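Local coordinates for protein alcohol dehydrogenase YqhD (PDB 4QGS) that reduces a broad range of short-chain aldehydes to the corresponding primary alcohols, using NADPH and one zinc ion per subunit, at residues Q273-T285 / H292-W304. Residues are numbered along the deposited sequence; the frame is centred on the assembly and turned at random. Where two conformers were deposited one is given.
Sequences QDWATHMLGHELT and HAQTLAIVLPALW. With ZN (zinc ion), chain B.
Leu296 and Trp275 sandwich the imidazole of His278: CD2 of Leu296 sits over the ring centre, 3.8 Å from the centroid, a CH-pi contact, while Trp275 CZ3 lies over the rim of the opposite face. The other methyl of Leu296, CD1, lies over the rim of one face of His292, whose edge meets His278 CD2; the two imidazole planes stand 59° apart, oblique rather than stacked. His278 and His292 do not hydrogen-bond, since both NE2 atoms bind the zinc ion at 2.1 Å, together with two waters, Asp205 and His209. His278 ND1 donates to Glu212 in the second shell, and water 1 accepts from His292 ND1, so each ring is held at both nitrogens. This catalytic metal site belongs to the helical C-terminal part of the iron-containing alcohol dehydrogenase fold, where the helical segments 276-285 and 292-304 run with their N-to-C directions 124° apart and axes 8.3 Å apart. Gly281 permits the approach, its CA only 4.6 Å from that of Thr295; a CB there would clash with Thr295 OG1. Set between the backbone N and the carbonyl carbon (chi1 72°), Thr295 OG1 donates to a lone pair of His292 O at 2.7 Å and also accepts from water 1. A valine in place of Thr295 would probably lose both bonds, leaving the water on Thr285 OG1 and His292 ND1 less firmly held. Farther along, packing is knobs-into-holes: Val299 fits among Thr277, Leu280, Gly281 and Leu284, and Thr277 among Leu296, Val299, Leu300 and Leu303, whose CD1 reaches Ala276 CB at 3.7 Å.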
loop_
_atom_site.group_PDB
_atom_site.type_symbol
_atom_site.label_atom_id
_atom_site.label_comp_id
_atom_site.label_asym_id
_atom_site.label_seq_id
_atom_site.Cartn_x
_atom_site.Cartn_y
_atom_site.Cartn_z
ATOM N N GLN A 273 -16.013 1.974 3.751
ATOM C CA GLN A 273 -14.882 1.473 2.974
ATOM C C GLN A 273 -15.227 0.135 2.378
ATOM O O GLN A 273 -15.930 -0.662 2.986
ATOM C CB GLN A 273 -13.635 1.381 3.842
ATOM C CG GLN A 273 -13.192 2.761 4.366
ATOM C CD GLN A 273 -11.877 2.732 5.091
ATOM O OE1 GLN A 273 -11.086 1.804 4.936
ATOM N NE2 GLN A 273 -11.631 3.760 5.901
ATOM N N ASP A 274 -14.704 -0.107 1.181
ATOM C CA ASP A 274 -15.075 -1.268 0.389
ATOM C C ASP A 274 -14.044 -2.380 0.604
ATOM O O ASP A 274 -14.221 -3.241 1.465
ATOM C CB ASP A 274 -15.183 -0.844 -1.081
ATOM C CG ASP A 274 -15.646 -1.971 -2.005
ATOM O OD1 ASP A 274 -15.679 -3.131 -1.572
ATOM O OD2 ASP A 274 -15.960 -1.666 -3.174
ATOM N N TRP A 275 -12.971 -2.322 -0.188
ATOM C CA TRP A 275 -11.820 -3.238 -0.174
ATOM C C TRP A 275 -12.104 -4.571 -0.839
ATOM O O TRP A 275 -11.239 -5.437 -0.843
ATOM C CB TRP A 275 -11.285 -3.463 1.245
ATOM C CG TRP A 275 -10.808 -2.162 1.827
ATOM C CD1 TRP A 275 -11.400 -1.449 2.830
ATOM C CD2 TRP A 275 -9.693 -1.386 1.383
ATOM N NE1 TRP A 275 -10.699 -0.282 3.058
ATOM C CE2 TRP A 275 -9.647 -0.223 2.179
ATOM C CE3 TRP A 275 -8.712 -1.567 0.397
ATOM C CZ2 TRP A 275 -8.671 0.752 2.021
ATOM C CZ3 TRP A 275 -7.746 -0.599 0.237
ATOM C CH2 TRP A 275 -7.727 0.545 1.052
ATOM N N ALA A 276 -13.294 -4.727 -1.413
ATOM C CA ALA A 276 -13.608 -5.982 -2.106
ATOM C C ALA A 276 -12.724 -6.169 -3.336
ATOM O O ALA A 276 -12.354 -7.301 -3.673
ATOM C CB ALA A 276 -15.074 -6.030 -2.499
ATOM N N THR A 277 -12.394 -5.070 -4.011
ATOM C CA THR A 277 -11.486 -5.150 -5.170
ATOM C C THR A 277 -10.127 -5.704 -4.738
ATOM O O THR A 277 -9.574 -6.599 -5.396
ATOM C CB THR A 277 -11.316 -3.778 -5.854
ATOM O OG1 THR A 277 -12.556 -3.405 -6.479
ATOM C CG2 THR A 277 -10.197 -3.814 -6.928
ATOM N N HIS A 278 -9.605 -5.206 -3.619
ATOM C CA HIS A 278 -8.383 -5.758 -3.039
ATOM C C HIS A 278 -8.517 -7.242 -2.664
ATOM O O HIS A 278 -7.622 -8.028 -2.971
ATOM C CB HIS A 278 -7.934 -4.935 -1.810
ATOM C CG HIS A 278 -6.930 -3.870 -2.141
ATOM N ND1 HIS A 278 -7.265 -2.706 -2.802
ATOM C CD2 HIS A 278 -5.586 -3.810 -1.946
ATOM C CE1 HIS A 278 -6.177 -1.975 -2.991
ATOM N NE2 HIS A 278 -5.144 -2.622 -2.473
ATOM N N MET A 279 -9.618 -7.631 -2.016
ATOM C CA MET A 279 -9.757 -9.016 -1.574
ATOM C C MET A 279 -9.838 -9.976 -2.760
ATOM O O MET A 279 -9.204 -11.045 -2.744
ATOM C CB MET A 279 -10.987 -9.170 -0.672
ATOM C CG MET A 279 -10.879 -8.367 0.634
ATOM S SD MET A 279 -9.409 -8.763 1.608
ATOM C CE MET A 279 -8.357 -7.375 1.216
ATOM N N LEU A 280 -10.591 -9.591 -3.791
ATOM C CA LEU A 280 -10.697 -10.412 -5.010
ATOM C C LEU A 280 -9.370 -10.444 -5.752
ATOM O O LEU A 280 -8.928 -11.489 -6.235
ATOM C CB LEU A 280 -11.789 -9.879 -5.942
ATOM C CG LEU A 280 -13.252 -10.067 -5.502
ATOM C CD1 LEU A 280 -14.205 -9.638 -6.615
ATOM C CD2 LEU A 280 -13.503 -11.497 -5.128
ATOM N N GLY A 281 -8.731 -9.283 -5.835
ATOM C CA GLY A 281 -7.439 -9.186 -6.481
ATOM C C GLY A 281 -6.379 -10.049 -5.826
ATOM O O GLY A 281 -5.533 -10.639 -6.522
ATOM N N HIS A 282 -6.413 -10.130 -4.499
ATOM C CA HIS A 282 -5.414 -10.879 -3.742
ATOM C C HIS A 282 -5.377 -12.358 -4.144
ATOM O O HIS A 282 -4.317 -12.968 -4.151
ATOM C CB HIS A 282 -5.671 -10.763 -2.236
ATOM C CG HIS A 282 -5.247 -9.453 -1.637
ATOM N ND1 HIS A 282 -5.495 -9.128 -0.320
ATOM C CD2 HIS A 282 -4.599 -8.387 -2.169
ATOM C CE1 HIS A 282 -5.018 -7.922 -0.066
ATOM N NE2 HIS A 282 -4.470 -7.449 -1.170
ATOM N N GLU A 283 -6.535 -12.935 -4.455
ATOM C CA GLU A 283 -6.577 -14.337 -4.885
ATOM C C GLU A 283 -5.937 -14.537 -6.259
ATOM O O GLU A 283 -5.376 -15.602 -6.523
ATOM C CB GLU A 283 -8.017 -14.863 -4.897
ATOM C CG GLU A 283 -8.743 -14.747 -3.564
ATOM C CD GLU A 283 -8.089 -15.492 -2.411
ATOM O OE1 GLU A 283 -7.160 -16.297 -2.612
ATOM O OE2 GLU A 283 -8.528 -15.273 -1.266
ATOM N N LEU A 284 -6.004 -13.524 -7.128
ATOM C CA LEU A 284 -5.324 -13.597 -8.430
ATOM C C LEU A 284 -3.799 -13.588 -8.267
ATOM O O LEU A 284 -3.084 -14.286 -8.986
ATOM C CB LEU A 284 -5.768 -12.446 -9.348
ATOM C CG LEU A 284 -7.258 -12.501 -9.754
ATOM C CD1 LEU A 284 -7.656 -11.238 -10.515
ATOM C CD2 LEU A 284 -7.528 -13.746 -10.635
ATOM N N THR A 285 -3.301 -12.796 -7.321
ATOM C CA THR A 285 -1.865 -12.786 -7.065
ATOM C C THR A 285 -1.421 -14.123 -6.470
ATOM O O THR A 285 -0.432 -14.723 -6.918
ATOM C CB THR A 285 -1.452 -11.636 -6.110
ATOM O OG1 THR A 285 -1.673 -10.375 -6.757
ATOM C CG2 THR A 285 0.042 -11.781 -5.756
ATOM N N HIS A 292 0.325 -7.110 -7.718
ATOM C CA HIS A 292 -0.793 -6.548 -6.939
ATOM C C HIS A 292 -1.647 -5.593 -7.768
ATOM O O HIS A 292 -2.870 -5.775 -7.887
ATOM C CB HIS A 292 -0.249 -5.834 -5.696
ATOM C CG HIS A 292 -1.301 -5.171 -4.845
ATOM N ND1 HIS A 292 -2.405 -5.838 -4.368
ATOM C CD2 HIS A 292 -1.386 -3.902 -4.375
ATOM C CE1 HIS A 292 -3.140 -5.002 -3.642
ATOM N NE2 HIS A 292 -2.542 -3.824 -3.633
ATOM N N ALA A 293 -1.012 -4.597 -8.369
ATOM C CA ALA A 293 -1.755 -3.565 -9.090
ATOM C C ALA A 293 -2.451 -4.095 -10.336
ATOM O O ALA A 293 -3.509 -3.590 -10.712
ATOM C CB ALA A 293 -0.831 -2.413 -9.468
ATOM N N GLN A 294 -1.858 -5.103 -10.986
ATOM C CA GLN A 294 -2.508 -5.718 -12.145
ATOM C C GLN A 294 -3.827 -6.354 -11.730
ATOM O O GLN A 294 -4.831 -6.236 -12.437
ATOM C CB GLN A 294 -1.590 -6.773 -12.797
ATOM C CG GLN A 294 -0.340 -6.178 -13.403
ATOM C CD GLN A 294 0.683 -7.241 -13.807
ATOM O OE1 GLN A 294 0.639 -8.382 -13.333
ATOM N NE2 GLN A 294 1.620 -6.860 -14.673
ATOM N N THR A 295 -3.844 -7.004 -10.573
ATOM C CA THR A 295 -5.084 -7.650 -10.139
ATOM C C THR A 295 -6.161 -6.604 -9.840
ATOM O O THR A 295 -7.352 -6.856 -10.052
ATOM C CB THR A 295 -4.880 -8.538 -8.901
ATOM O OG1 THR A 295 -4.667 -7.719 -7.740
ATOM C CG2 THR A 295 -3.686 -9.495 -9.121
ATOM N N LEU A 296 -5.748 -5.433 -9.354
ATOM C CA LEU A 296 -6.710 -4.364 -9.064
ATOM C C LEU A 296 -7.287 -3.759 -10.338
ATOM O O LEU A 296 -8.478 -3.430 -10.398
ATOM C CB LEU A 296 -6.056 -3.254 -8.212
ATOM C CG LEU A 296 -5.377 -3.698 -6.913
ATOM C CD1 LEU A 296 -4.736 -2.485 -6.187
ATOM C CD2 LEU A 296 -6.325 -4.440 -5.979
ATOM N N ALA A 297 -6.441 -3.584 -11.346
ATOM C CA ALA A 297 -6.868 -3.002 -12.609
ATOM C C ALA A 297 -7.862 -3.924 -13.304
ATOM O O ALA A 297 -8.781 -3.466 -13.985
ATOM C CB ALA A 297 -5.674 -2.741 -13.504
ATOM N N ILE A 298 -7.679 -5.228 -13.122
ATOM C CA ILE A 298 -8.616 -6.191 -13.673
ATOM C C ILE A 298 -9.960 -6.151 -12.931
ATOM O O ILE A 298 -11.023 -6.028 -13.545
ATOM C CB ILE A 298 -8.052 -7.639 -13.605
ATOM C CG1 ILE A 298 -6.828 -7.801 -14.523
ATOM C CG2 ILE A 298 -9.133 -8.668 -13.960
ATOM C CD1 ILE A 298 -5.997 -8.997 -14.170
ATOM N N VAL A 299 -9.912 -6.255 -11.609
ATOM C CA VAL A 299 -11.145 -6.419 -10.835
ATOM C C VAL A 299 -11.980 -5.139 -10.739
ATOM O O VAL A 299 -13.210 -5.200 -10.853
ATOM C CB VAL A 299 -10.837 -6.939 -9.425
ATOM C CG1 VAL A 299 -12.090 -6.938 -8.537
ATOM C CG2 VAL A 299 -10.252 -8.360 -9.533
ATOM N N LEU A 300 -11.338 -3.992 -10.526
ATOM C CA LEU A 300 -12.103 -2.762 -10.236
ATOM C C LEU A 300 -13.216 -2.453 -11.250
ATOM O O LEU A 300 -14.366 -2.251 -10.838
ATOM C CB LEU A 300 -11.169 -1.547 -10.138
ATOM C CG LEU A 300 -11.891 -0.278 -9.654
ATOM C CD1 LEU A 300 -12.212 -0.362 -8.176
ATOM C CD2 LEU A 300 -11.028 0.936 -9.950
ATOM N N PRO A 301 -12.897 -2.379 -12.555
ATOM C CA PRO A 301 -13.987 -1.950 -13.438
ATOM C C PRO A 301 -15.096 -2.998 -13.522
ATOM O O PRO A 301 -16.260 -2.621 -13.641
ATOM C CB PRO A 301 -13.299 -1.735 -14.783
ATOM C CG PRO A 301 -12.039 -2.580 -14.721
ATOM C CD PRO A 301 -11.623 -2.556 -13.288
ATOM N N ALA A 302 -14.752 -4.284 -13.439
ATOM C CA ALA A 302 -15.779 -5.322 -13.417
ATOM C C ALA A 302 -16.630 -5.216 -12.152
ATOM O O ALA A 302 -17.857 -5.375 -12.194
ATOM C CB ALA A 302 -15.144 -6.716 -13.524
ATOM N N LEU A 303 -15.981 -4.935 -11.024
ATOM C CA LEU A 303 -16.698 -4.824 -9.753
ATOM C C LEU A 303 -17.636 -3.621 -9.768
ATOM O O LEU A 303 -18.776 -3.702 -9.282
ATOM C CB LEU A 303 -15.705 -4.730 -8.584
ATOM C CG LEU A 303 -16.351 -4.735 -7.190
ATOM C CD1 LEU A 303 -15.523 -5.519 -6.164
ATOM C CD2 LEU A 303 -16.584 -3.310 -6.705
ATOM N N TRP A 304 -17.147 -2.504 -10.297
ATOM C CA TRP A 304 -17.957 -1.289 -10.359
ATOM C C TRP A 304 -19.222 -1.501 -11.193
ATOM O O TRP A 304 -20.311 -1.081 -10.800
ATOM C CB TRP A 304 -17.131 -0.141 -10.922
ATOM C CG TRP A 304 -16.342 0.599 -9.889
ATOM C CD1 TRP A 304 -16.328 0.396 -8.536
ATOM C CD2 TRP A 304 -15.447 1.681 -10.144
ATOM N NE1 TRP A 304 -15.482 1.305 -7.932
ATOM C CE2 TRP A 304 -14.927 2.100 -8.898
ATOM C CE3 TRP A 304 -15.042 2.336 -11.305
ATOM C CZ2 TRP A 304 -14.008 3.148 -8.792
ATOM C CZ3 TRP A 304 -14.131 3.383 -11.197
ATOM C CH2 TRP A 304 -13.636 3.786 -9.942
HETATM ZN ZN ZN B . -3.049 -2.124 -2.513
HETATM O O HOH W 1 -3.304 -8.491 -5.247
HETATM O O HOH W 2 -2.792 -3.161 -0.710
HETATM O O HOH W 3 -1.030 -1.720 -1.887
#